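Putative hydrolase (Agrobacterium vitis, PDB 3LLC) probably acts as an alpha/beta-hydrolase esterase or thioesterase that removes fatty acyl groups from acylated proteins. Local coordinates at residues A108-S113 with W118-L123; D73-G78 with L93-A98. All coordinates share one frame; numbering follows the deposited sequence.

In the fold
Both contacts belong to the alpha/beta-hydrolase core and follow one another along the chain, their centres about 13 Å apart. Interaction 2 comes first: the loop 73-78, which leaves strand 68-72, is bonded to helix 89-103. That helix leads into strand 107-113, which in interaction 1 packs against helix 115-128, the helix after it. The two helices touch and so join the contacts: R122 CB is 3.7 Å from L93 CD2, and L123 N is 3.7 Å from L93 CD1. I119 also packs on Y74 of the loop. Interaction 1 includes G112 of the probable nucleophile elbow, while Y74 of interaction 2 touches the elbow residues.

Interaction 1 (A108-S113 with W118-L123); sequences AILVGS and WIALRL
An apolar strand-to-helix contact in the buried core of the alpha/beta-hydrolase domain, this one rests on L110 of strand 107-113, whose two methyl groups reach A120 and L123 of helix 115-128. The strand and helix are consecutive in the chain and form the first two elements of a beta-alpha-beta unit that strand 136-143 completes. L110 carries its CG beside the backbone N and anti to the carbonyl carbon (chi1 -56°); its CB points toward the helix, and the CD1 and CD2 branches beyond it touch A120 and L123. L110 CD1 lies 4.2 Å from A120 CB and also comes within 3.7 Å of the A120 carbonyl oxygen, so it lies against the helix backbone as well as its methyl group. The other branch, L110 CD2, meets L123 CD2 at 4.1 Å. L123 holds its CG anti to the backbone N (chi1 -173°), and the two leucine side chains cross at a slant, methyl against methyl. No hydrogen bond links strand and helix here; the contact is purely van der Waals. G112, which has no side chain, is partly buried against the helix near A120. It is also the first glycine of a GxSxG sequence, consistent with a nucleophile elbow in which S114 sits on the sharp turn between strand and helix. Strand 107-113 is central in the mixed sheet, with backbone hydrogen bonds to strand 39-43 through I109 and to strand 136-143 through A108 and L110. L110 also packs on I41 and M140, and A120 on L43. Farther round helix 115-128, L121 turns to M140, whereas I119 and L123 lean on W92 and L97 of helix 89-103.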
# COMPACT_ATOMS: atom_id res chain seq x y z
N ALA A 108 8.69 -9.24 -8.66
CA ALA A 108 8.36 -8.08 -7.83
C ALA A 108 8.28 -8.45 -6.35
O ALA A 108 7.71 -9.50 -5.98
CB ALA A 108 7.00 -7.47 -8.26
N ILE A 109 8.78 -7.54 -5.50
CA ILE A 109 8.60 -7.61 -4.07
C ILE A 109 7.71 -6.42 -3.70
O ILE A 109 8.06 -5.27 -4.00
CB ILE A 109 9.94 -7.57 -3.28
CG1 ILE A 109 10.84 -8.77 -3.61
CG2 ILE A 109 9.65 -7.47 -1.75
CD1 ILE A 109 12.31 -8.58 -3.27
N LEU A 110 6.53 -6.69 -3.14
CA LEU A 110 5.57 -5.61 -2.82
C LEU A 110 5.87 -5.13 -1.41
O LEU A 110 5.94 -5.94 -0.47
CB LEU A 110 4.12 -6.11 -2.89
CG LEU A 110 3.70 -6.75 -4.23
CD1 LEU A 110 2.17 -7.18 -4.19
CD2 LEU A 110 4.01 -5.80 -5.43
N VAL A 111 6.04 -3.82 -1.26
CA VAL A 111 6.30 -3.26 0.04
C VAL A 111 5.18 -2.25 0.33
O VAL A 111 5.17 -1.14 -0.25
CB VAL A 111 7.70 -2.55 0.08
CG1 VAL A 111 7.99 -2.12 1.53
CG2 VAL A 111 8.85 -3.50 -0.46
N GLY A 112 4.22 -2.65 1.17
CA GLY A 112 2.95 -1.92 1.36
C GLY A 112 2.81 -1.39 2.77
O GLY A 112 2.87 -2.16 3.73
N SER A 113 2.59 -0.08 2.89
CA SER A 113 2.45 0.62 4.17
C SER A 113 1.00 1.09 4.36
O SER A 113 0.44 1.81 3.50
CB SER A 113 3.37 1.84 4.20
OG SER A 113 3.18 2.55 5.42
N TRP A 118 -3.28 -2.98 2.11
CA TRP A 118 -4.57 -3.44 1.54
C TRP A 118 -4.43 -3.56 0.04
O TRP A 118 -4.84 -4.57 -0.57
CB TRP A 118 -5.69 -2.42 1.89
CG TRP A 118 -7.13 -2.82 1.59
CD1 TRP A 118 -7.58 -3.96 1.00
CD2 TRP A 118 -8.30 -2.06 1.93
NE1 TRP A 118 -8.97 -3.94 0.93
CE2 TRP A 118 -9.42 -2.78 1.49
CE3 TRP A 118 -8.50 -0.82 2.55
CZ2 TRP A 118 -10.74 -2.32 1.67
CZ3 TRP A 118 -9.78 -0.36 2.73
CH2 TRP A 118 -10.90 -1.10 2.29
N ILE A 119 -3.88 -2.52 -0.58
CA ILE A 119 -3.75 -2.52 -2.04
C ILE A 119 -2.79 -3.64 -2.48
O ILE A 119 -3.06 -4.32 -3.48
CB ILE A 119 -3.39 -1.09 -2.58
CG1 ILE A 119 -4.53 -0.11 -2.26
CG2 ILE A 119 -3.11 -1.11 -4.11
CD1 ILE A 119 -4.20 1.35 -2.54
N ALA A 120 -1.71 -3.89 -1.73
CA ALA A 120 -0.79 -5.02 -2.03
C ALA A 120 -1.51 -6.36 -2.05
O ALA A 120 -1.29 -7.18 -2.97
CB ALA A 120 0.38 -5.07 -1.02
N LEU A 121 -2.37 -6.59 -1.06
CA LEU A 121 -3.15 -7.86 -0.97
C LEU A 121 -4.14 -8.01 -2.14
O LEU A 121 -4.25 -9.09 -2.74
CB LEU A 121 -3.86 -7.92 0.41
CG LEU A 121 -2.95 -8.06 1.63
CD1 LEU A 121 -3.63 -7.70 2.97
CD2 LEU A 121 -2.41 -9.49 1.64
N ARG A 122 -4.84 -6.92 -2.50
CA ARG A 122 -5.70 -6.93 -3.70
C ARG A 122 -4.88 -7.15 -4.99
O ARG A 122 -5.32 -7.86 -5.92
CB ARG A 122 -6.53 -5.63 -3.83
CG ARG A 122 -7.71 -5.53 -2.80
CD ARG A 122 -8.89 -6.47 -3.15
NE ARG A 122 -9.47 -6.15 -4.44
CZ ARG A 122 -9.51 -6.96 -5.50
NH1 ARG A 122 -9.04 -8.21 -5.44
NH2 ARG A 122 -10.06 -6.53 -6.61
N LEU A 123 -3.70 -6.54 -5.07
CA LEU A 123 -2.86 -6.63 -6.28
C LEU A 123 -2.46 -8.06 -6.54
O LEU A 123 -2.54 -8.53 -7.68
CB LEU A 123 -1.62 -5.73 -6.12
CG LEU A 123 -0.62 -5.49 -7.26
CD1 LEU A 123 -1.35 -5.07 -8.49
CD2 LEU A 123 0.38 -4.39 -6.83

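Interaction 2 (D73-G78 with L93-A98)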
# COMPACT_ATOMS: atom_id res chain seq x y z
N ASP A 73 2.90 8.09 -7.21
CA ASP A 73 1.89 8.84 -6.40
C ASP A 73 0.49 8.43 -6.84
O ASP A 73 0.15 8.46 -8.03
CB ASP A 73 2.06 10.35 -6.55
CG ASP A 73 3.19 10.93 -5.63
OD1 ASP A 73 3.35 10.43 -4.49
OD2 ASP A 73 3.85 11.92 -6.06
N TYR A 74 -0.33 8.04 -5.87
CA TYR A 74 -1.76 7.80 -6.14
C TYR A 74 -2.43 9.05 -6.72
O TYR A 74 -1.96 10.17 -6.50
CB TYR A 74 -2.49 7.43 -4.86
CG TYR A 74 -2.02 6.19 -4.12
CD1 TYR A 74 -2.12 4.92 -4.69
CD2 TYR A 74 -1.57 6.27 -2.80
CE1 TYR A 74 -1.72 3.78 -3.98
CE2 TYR A 74 -1.18 5.12 -2.09
CZ TYR A 74 -1.27 3.88 -2.69
OH TYR A 74 -0.87 2.77 -1.99
N SER A 75 -3.47 8.86 -7.54
CA SER A 75 -4.25 10.00 -7.99
C SER A 75 -4.71 10.82 -6.76
O SER A 75 -5.01 10.25 -5.71
CB SER A 75 -5.47 9.60 -8.84
OG SER A 75 -6.34 8.70 -8.16
N GLY A 76 -4.73 12.15 -6.91
CA GLY A 76 -5.09 13.05 -5.82
C GLY A 76 -3.98 13.37 -4.83
O GLY A 76 -4.17 14.19 -3.91
N HIS A 77 -2.82 12.75 -5.02
CA HIS A 77 -1.67 12.85 -4.11
C HIS A 77 -0.43 13.34 -4.87
O HIS A 77 -0.24 13.04 -6.06
CB HIS A 77 -1.27 11.49 -3.55
CG HIS A 77 -2.30 10.80 -2.69
ND1 HIS A 77 -3.55 10.40 -3.15
CD2 HIS A 77 -2.22 10.36 -1.40
CE1 HIS A 77 -4.18 9.75 -2.18
NE2 HIS A 77 -3.41 9.71 -1.11
N GLY A 78 0.44 14.06 -4.16
CA GLY A 78 1.75 14.42 -4.68
C GLY A 78 1.78 14.97 -6.12
O GLY A 78 1.16 15.99 -6.43
N LEU A 93 -5.96 0.95 -6.67
CA LEU A 93 -5.51 -0.37 -7.09
C LEU A 93 -5.30 -0.41 -8.61
O LEU A 93 -4.29 -0.97 -9.08
CB LEU A 93 -6.54 -1.44 -6.68
CG LEU A 93 -6.34 -2.86 -7.27
CD1 LEU A 93 -4.99 -3.49 -6.77
CD2 LEU A 93 -7.56 -3.77 -6.85
N GLU A 94 -6.24 0.13 -9.37
CA GLU A 94 -6.14 0.18 -10.82
C GLU A 94 -4.83 0.87 -11.25
O GLU A 94 -4.16 0.47 -12.22
CB GLU A 94 -7.34 0.92 -11.41
CG GLU A 94 -7.36 0.95 -12.93
CD GLU A 94 -8.53 1.74 -13.53
OE1 GLU A 94 -9.20 2.55 -12.82
OE2 GLU A 94 -8.76 1.57 -14.75
N GLU A 95 -4.47 1.92 -10.52
CA GLU A 95 -3.23 2.66 -10.80
C GLU A 95 -1.96 1.80 -10.49
O GLU A 95 -1.02 1.76 -11.29
CB GLU A 95 -3.24 3.98 -9.99
CG GLU A 95 -4.30 4.97 -10.49
CD GLU A 95 -4.74 6.02 -9.43
OE1 GLU A 95 -3.98 6.20 -8.46
OE2 GLU A 95 -5.82 6.65 -9.63
N ALA A 96 -1.95 1.14 -9.34
CA ALA A 96 -0.86 0.27 -8.97
C ALA A 96 -0.65 -0.81 -10.04
O ALA A 96 0.49 -1.03 -10.48
CB ALA A 96 -1.08 -0.36 -7.55
N LEU A 97 -1.73 -1.44 -10.49
CA LEU A 97 -1.63 -2.48 -11.51
C LEU A 97 -1.13 -1.90 -12.85
O LEU A 97 -0.32 -2.53 -13.56
CB LEU A 97 -2.98 -3.21 -11.66
CG LEU A 97 -3.09 -4.40 -12.61
CD1 LEU A 97 -2.00 -5.42 -12.32
CD2 LEU A 97 -4.49 -5.05 -12.52
N ALA A 98 -1.62 -0.71 -13.23
CA ALA A 98 -1.17 -0.06 -14.46
C ALA A 98 0.33 0.28 -14.44
O ALA A 98 1.02 0.20 -15.46
CB ALA A 98 -2.01 1.21 -14.77
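E95 extends from helix 89-103 and offers both carboxylate oxygens to S75, one to its backbone and one to its hydroxyl. E95 OE1 accepts the N-H of S75 N at 2.9 Å in an almost straight bond (174°), with the nitrogen on the syn side but 34° out of the carboxylate plane. E95 OE2 receives S75 OG at 2.6 Å on its syn lone pair. With chi1 at 57°, OG sits between the backbone N and the carbonyl carbon of S75, which sets it on the same carboxylate that the S75 N-H reaches. Two bonds from S75 fix the rotation of the E95 carboxylate, and R23 of strand 23-30 forms a salt bridge with OE2, probably favouring the charged form. E95 OE1 also lies at the edge of the Y74 ring, near its plane. One face of the H77 ring is covered by Y74 CD2, and H77 ND1 donates a hydrogen bond to S75 O at 3.0 Å, from above the carbonyl plane. Y74 OH is hydrogen-bonded to G44 O. The bidentate glutamate grips a type II beta turn, Y74 to H77, with G76 at positive phi, in the loop that follows strand 68-72 of the alpha/beta-hydrolase fold and whose Y74 side chain touches the probable nucleophile elbow.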